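Local coordinates for extracellular serine protease (Aeromonas sobria, PDB 3WQB), which preferentially cleaves peptide bonds that follow two basic residues, one of them lysine, as a secreted calcium-binding serine protease of the furin subfamily, at residues A[58-63]-A[418-423]; A[65-70]-A[350-355]. The protein carries 1 engineered substitution. All blocks are in the same frame, centred on the assembly; numbering follows the deposited sequence.

Contact 1 (A[58-63]-A[418-423]); sequences NLWWAH and DVNKAL
Asn58 and Leu59 run beside Asp418 and Val419, and Asn58 CA lies 5.0 Å from Asp418 CA. The backbone O of Asn58 accepts from Asn420 N at 2.8 Å. Asn58 CG stands anti to its own N (chi1 -158°), which lays the amide alongside the Asp418 carboxylate. Asn58 ND2 gives a hydrogen bond of 2.8 Å to Asp418 OD1. Asp418 is the N-cap of helix 419-426, and its OD1 also accepts from Lys421 N, the capping bond. The two donors reach this oxygen from opposite faces of the carboxylate. Asn420 reaches across to the start of the other helix, 60-64, whose N-cap is Leu59. Asn420 OD1 accepts from Trp61 N at 3.0 Å, and weakly from Ala62 N. The bond from Trp61 N is bent, 133° at the hydrogen. Asn420 ND2 lies over one face of the Trp60 indole, offset toward the rim, the amide nearly perpendicular to the ring. Ile16 O accepts from this ND2 and from Asn58 ND2, while Trp60 NE1 donates to Gly17 O. Beyond the polar groups, Ala62 CB meets Leu423 CD1 at 3.6 Å, and Leu59 CB packs on Val419 CB. Trp61 CZ3 approaches Leu423 CB obliquely at 4.0 Å.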
loop_
_atom_site.group_PDB
_atom_site.type_symbol
_atom_site.label_atom_id
_atom_site.label_comp_id
_atom_site.label_asym_id
_atom_site.label_seq_id
_atom_site.Cartn_x
_atom_site.Cartn_y
_atom_site.Cartn_z
ATOM N N ASN A 58 14.630 15.524 -2.579
ATOM C CA ASN A 58 14.885 16.972 -2.649
ATOM C C ASN A 58 14.490 17.674 -1.365
ATOM O O ASN A 58 13.613 18.544 -1.345
ATOM C CB ASN A 58 14.257 17.645 -3.884
ATOM C CG ASN A 58 14.948 18.961 -4.232
ATOM O OD1 ASN A 58 16.171 19.072 -4.152
ATOM N ND2 ASN A 58 14.167 19.960 -4.599
ATOM N N LEU A 59 15.141 17.268 -0.277
ATOM C CA LEU A 59 14.801 17.752 1.060
ATOM C C LEU A 59 15.927 18.577 1.676
ATOM O O LEU A 59 15.834 18.984 2.838
ATOM C CB LEU A 59 14.437 16.587 1.990
ATOM C CG LEU A 59 15.414 15.414 2.111
ATOM C CD1 LEU A 59 16.752 15.811 2.713
ATOM C CD2 LEU A 59 14.766 14.311 2.933
ATOM N N TRP A 60 16.972 18.856 0.898
ATOM C CA TRP A 60 18.146 19.543 1.446
ATOM C C TRP A 60 17.832 20.917 2.064
ATOM O O TRP A 60 18.448 21.307 3.050
ATOM C CB TRP A 60 19.248 19.637 0.394
ATOM C CG TRP A 60 18.900 20.453 -0.813
ATOM C CD1 TRP A 60 18.417 19.994 -2.005
ATOM C CD2 TRP A 60 19.026 21.876 -0.948
ATOM N NE1 TRP A 60 18.229 21.044 -2.875
ATOM C CE2 TRP A 60 18.593 22.209 -2.250
ATOM C CE3 TRP A 60 19.452 22.902 -0.089
ATOM C CZ2 TRP A 60 18.587 23.525 -2.721
ATOM C CZ3 TRP A 60 19.437 24.215 -0.558
ATOM C CH2 TRP A 60 19.003 24.512 -1.858
ATOM N N TRP A 61 16.880 21.645 1.487
ATOM C CA TRP A 61 16.537 22.971 1.979
ATOM C C TRP A 61 15.756 22.874 3.277
ATOM O O TRP A 61 15.941 23.697 4.166
ATOM C CB TRP A 61 15.802 23.768 0.902
ATOM C CG TRP A 61 15.454 25.185 1.261
ATOM C CD1 TRP A 61 16.179 26.314 0.975
ATOM C CD2 TRP A 61 14.266 25.630 1.930
ATOM N NE1 TRP A 61 15.514 27.429 1.439
ATOM C CE2 TRP A 61 14.338 27.039 2.021
ATOM C CE3 TRP A 61 13.149 24.971 2.467
ATOM C CZ2 TRP A 61 13.338 27.802 2.639
ATOM C CZ3 TRP A 61 12.151 25.729 3.073
ATOM C CH2 TRP A 61 12.251 27.131 3.148
ATOM N N ALA A 62 14.897 21.860 3.409
ATOM C CA ALA A 62 14.295 21.580 4.710
ATOM C C ALA A 62 15.380 21.364 5.773
ATOM O O ALA A 62 15.363 21.994 6.831
ATOM C CB ALA A 62 13.363 20.388 4.635
ATOM N N HIS A 63 16.344 20.506 5.471
ATOM C CA HIS A 63 17.406 20.229 6.421
ATOM C C HIS A 63 18.255 21.460 6.733
ATOM O O HIS A 63 18.593 21.681 7.890
ATOM C CB HIS A 63 18.261 19.055 5.945
ATOM C CG HIS A 63 17.633 17.720 6.206
ATOM N ND1 HIS A 63 18.377 16.583 6.434
ATOM C CD2 HIS A 63 16.334 17.346 6.300
ATOM C CE1 HIS A 63 17.564 15.563 6.642
ATOM N NE2 HIS A 63 16.319 15.997 6.563
ATOM N N ASP A 418 9.102 16.043 -3.855
ATOM C CA ASP A 418 10.050 17.155 -3.849
ATOM C C ASP A 418 9.733 17.959 -2.598
ATOM O O ASP A 418 8.854 18.816 -2.603
ATOM C CB ASP A 418 9.867 18.003 -5.112
ATOM C CG ASP A 418 10.862 19.153 -5.221
ATOM O OD1 ASP A 418 11.429 19.583 -4.190
ATOM O OD2 ASP A 418 11.034 19.657 -6.358
ATOM N N VAL A 419 10.433 17.665 -1.508
ATOM C CA VAL A 419 10.111 18.286 -0.221
ATOM C C VAL A 419 10.334 19.799 -0.251
ATOM O O VAL A 419 9.517 20.569 0.285
ATOM C CB VAL A 419 10.931 17.651 0.930
ATOM C CG1 VAL A 419 10.857 18.511 2.199
ATOM C CG2 VAL A 419 10.447 16.232 1.210
ATOM N N ASN A 420 11.439 20.233 -0.850
ATOM C CA ASN A 420 11.735 21.661 -0.902
ATOM C C ASN A 420 10.628 22.435 -1.606
ATOM O O ASN A 420 10.211 23.495 -1.121
ATOM C CB ASN A 420 13.036 21.916 -1.655
ATOM C CG ASN A 420 14.259 21.379 -0.950
ATOM O OD1 ASN A 420 14.234 21.019 0.229
ATOM N ND2 ASN A 420 15.357 21.334 -1.687
ATOM N N LYS A 421 10.153 21.910 -2.735
ATOM C CA LYS A 421 9.110 22.595 -3.498
ATOM C C LYS A 421 7.770 22.545 -2.764
ATOM O O LYS A 421 7.024 23.523 -2.766
ATOM C CB LYS A 421 8.991 22.032 -4.913
ATOM C CG LYS A 421 8.097 22.851 -5.836
ATOM C CD LYS A 421 8.154 22.332 -7.260
ATOM C CE LYS A 421 7.154 23.082 -8.125
ATOM N NZ LYS A 421 7.233 22.650 -9.541
ATOM N N ALA A 422 7.482 21.425 -2.099
ATOM C CA ALA A 422 6.281 21.342 -1.278
ATOM C C ALA A 422 6.296 22.420 -0.200
ATOM O O ALA A 422 5.278 23.056 0.063
ATOM C CB ALA A 422 6.133 19.944 -0.665
ATOM N N LEU A 423 7.460 22.631 0.414
ATOM C CA LEU A 423 7.606 23.684 1.424
ATOM C C LEU A 423 7.472 25.090 0.850
ATOM O O LEU A 423 6.920 25.967 1.502
ATOM C CB LEU A 423 8.929 23.546 2.173
ATOM C CG LEU A 423 9.007 22.367 3.140
ATOM C CD1 LEU A 423 10.456 22.119 3.528
ATOM C CD2 LEU A 423 8.153 22.622 4.365
#

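Contact 2 (A[65-70]-A[350-355]); sequences TGVLGQ and MSAYPD
Ser351, in the last turn of helix 335-352, points its side chain at the loop 65-70. Its CB comes first and lies 3.3 Å from the backbone O of Gln70, with Gly69 CA close by at 3.5 Å. The next atom, OG, sits between the backbone N and the carbonyl carbon of its own residue (chi1 72°). From there it accepts a hydrogen bond of 3.1 Å from Gly69 N, bent to 139° at the hydrogen. Ser351 OG is also hydrogen-bonded to Leu348 O, one turn back in the helix, so it links the helix backbone to the loop. Val67 CG1 lies 3.6 Å from Ser351 OG and also touches Ala352 CB. The loop leaves helix 60-64 through a Schellman motif, with Gly66 at positive phi as its C-prime residue, and leads to strand 73-77 of the parallel sheet of the subtilisin domain. The loop 65-70 is braced from within by the Gln70 amide. The Gln70 chain bends back at chi2 (-91°), so that OE1 accepts from Leu68 N at 2.9 Å while NE2 donates to Gly66 O at 3.1 Å. Both bonds run to backbone atoms of the loop, and the Gln70 side chain also touches Arg138.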
loop_
_atom_site.group_PDB
_atom_site.type_symbol
_atom_site.label_atom_id
_atom_site.label_comp_id
_atom_site.label_asym_id
_atom_site.label_seq_id
_atom_site.Cartn_x
_atom_site.Cartn_y
_atom_site.Cartn_z
ATOM N N THR A 65 17.297 24.505 6.695
ATOM C CA THR A 65 16.518 25.523 7.420
ATOM C C THR A 65 15.903 25.003 8.722
ATOM O O THR A 65 15.068 25.675 9.329
ATOM C CB THR A 65 15.402 26.157 6.544
ATOM O OG1 THR A 65 14.469 25.146 6.144
ATOM C CG2 THR A 65 15.975 26.865 5.303
ATOM N N GLY A 66 16.307 23.807 9.144
ATOM C CA GLY A 66 15.894 23.286 10.441
ATOM C C GLY A 66 14.520 22.639 10.472
ATOM O O GLY A 66 13.969 22.399 11.551
ATOM N N VAL A 67 13.955 22.368 9.296
ATOM C CA VAL A 67 12.724 21.577 9.183
ATOM C C VAL A 67 13.108 20.101 9.260
ATOM O O VAL A 67 13.681 19.537 8.323
ATOM C CB VAL A 67 11.964 21.886 7.868
ATOM C CG1 VAL A 67 10.720 21.009 7.748
ATOM C CG2 VAL A 67 11.574 23.374 7.789
ATOM N N LEU A 68 12.781 19.486 10.390
ATOM C CA LEU A 68 13.334 18.180 10.731
ATOM C C LEU A 68 12.327 17.204 11.337
ATOM O O LEU A 68 12.714 16.144 11.839
ATOM C CB LEU A 68 14.537 18.354 11.669
ATOM C CG LEU A 68 15.783 19.062 11.129
ATOM C CD1 LEU A 68 16.786 19.289 12.244
ATOM C CD2 LEU A 68 16.417 18.306 9.968
ATOM N N GLY A 69 11.042 17.546 11.299
ATOM C CA GLY A 69 10.021 16.651 11.827
ATOM C C GLY A 69 9.706 16.816 13.302
ATOM O O GLY A 69 8.978 16.015 13.872
ATOM N N GLN A 70 10.246 17.864 13.921
ATOM C CA GLN A 70 10.005 18.141 15.335
ATOM C C GLN A 70 8.514 18.236 15.653
ATOM O O GLN A 70 7.750 18.878 14.922
ATOM C CB GLN A 70 10.750 19.414 15.771
ATOM C CG GLN A 70 10.434 20.708 14.982
ATOM C CD GLN A 70 11.340 20.971 13.773
ATOM O OE1 GLN A 70 11.815 20.056 13.111
ATOM N NE2 GLN A 70 11.552 22.246 13.473
ATOM N N MET A 350 4.615 18.557 8.055
ATOM C CA MET A 350 3.830 18.782 9.258
ATOM C C MET A 350 4.592 19.604 10.285
ATOM O O MET A 350 4.006 20.443 10.964
ATOM C CB MET A 350 3.388 17.457 9.872
ATOM C CG MET A 350 2.343 16.721 9.065
ATOM S SD MET A 350 2.033 15.115 9.811
ATOM C CE MET A 350 0.565 14.631 8.899
ATOM N N SER A 351 5.892 19.375 10.411
ATOM C CA SER A 351 6.669 20.125 11.400
ATOM C C SER A 351 6.811 21.594 11.016
ATOM O O SER A 351 6.850 22.456 11.895
ATOM C CB SER A 351 8.032 19.485 11.664
ATOM O OG SER A 351 8.943 19.645 10.585
ATOM N N ALA A 352 6.876 21.867 9.712
ATOM C CA ALA A 352 7.003 23.230 9.182
ATOM C C ALA A 352 5.681 23.987 9.229
ATOM O O ALA A 352 5.663 25.208 9.434
ATOM C CB ALA A 352 7.527 23.195 7.765
ATOM N N TYR A 353 4.581 23.258 9.038
ATOM C CA TYR A 353 3.250 23.844 8.927
ATOM C C TYR A 353 2.256 22.980 9.687
ATOM O O TYR A 353 1.468 22.246 9.086
ATOM C CB TYR A 353 2.858 24.013 7.448
ATOM C CG TYR A 353 3.706 25.064 6.772
ATOM C CD1 TYR A 353 3.413 26.417 6.919
ATOM C CD2 TYR A 353 4.847 24.703 6.049
ATOM C CE1 TYR A 353 4.212 27.386 6.342
ATOM C CE2 TYR A 353 5.659 25.666 5.458
ATOM C CZ TYR A 353 5.330 27.000 5.605
ATOM O OH TYR A 353 6.131 27.956 5.039
ATOM N N PRO A 354 2.273 23.081 11.026
ATOM C CA PRO A 354 1.518 22.153 11.869
ATOM C C PRO A 354 0.001 22.295 11.804
ATOM O O PRO A 354 -0.706 21.422 12.311
ATOM C CB PRO A 354 2.035 22.459 13.284
ATOM C CG PRO A 354 2.603 23.818 13.196
ATOM C CD PRO A 354 3.148 23.964 11.823
ATOM N N ASP A 355 -0.491 23.367 11.183
ATOM C CA ASP A 355 -1.936 23.602 11.108
ATOM C C ASP A 355 -2.594 22.981 9.886
ATOM O O ASP A 355 -3.825 22.911 9.808
ATOM C CB ASP A 355 -2.254 25.103 11.151
ATOM C CG ASP A 355 -1.900 25.740 12.481
ATOM O OD1 ASP A 355 -1.656 25.000 13.458
ATOM O OD2 ASP A 355 -1.874 26.988 12.546
#

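Overall arrangement
Contact 1 is buried and contact 2 lies at the surface, with centres 11 Å apart. Contact 1 joins the starts of two short helices, 60-64 and 419-426. Contact 2 joins the loop that follows the first of these to the end of helix 335-352. The pair are continuous through Ala62 O, which probably accepts from Val67 N, and through Leu423 CD2, which packs on Ala352 CB at 3.5 Å. Helix 335-352 also lies against Val419 and Leu423, so it borders contact 1 and forms one side of contact 2. Their chemistry differs. Side-chain amides and a carboxylate carry much of contact 1, beside an apolar patch. Contact 2 has a single hydrogen bond across it, from Gly69 N to Ser351 OG, and a small valine-alanine contact.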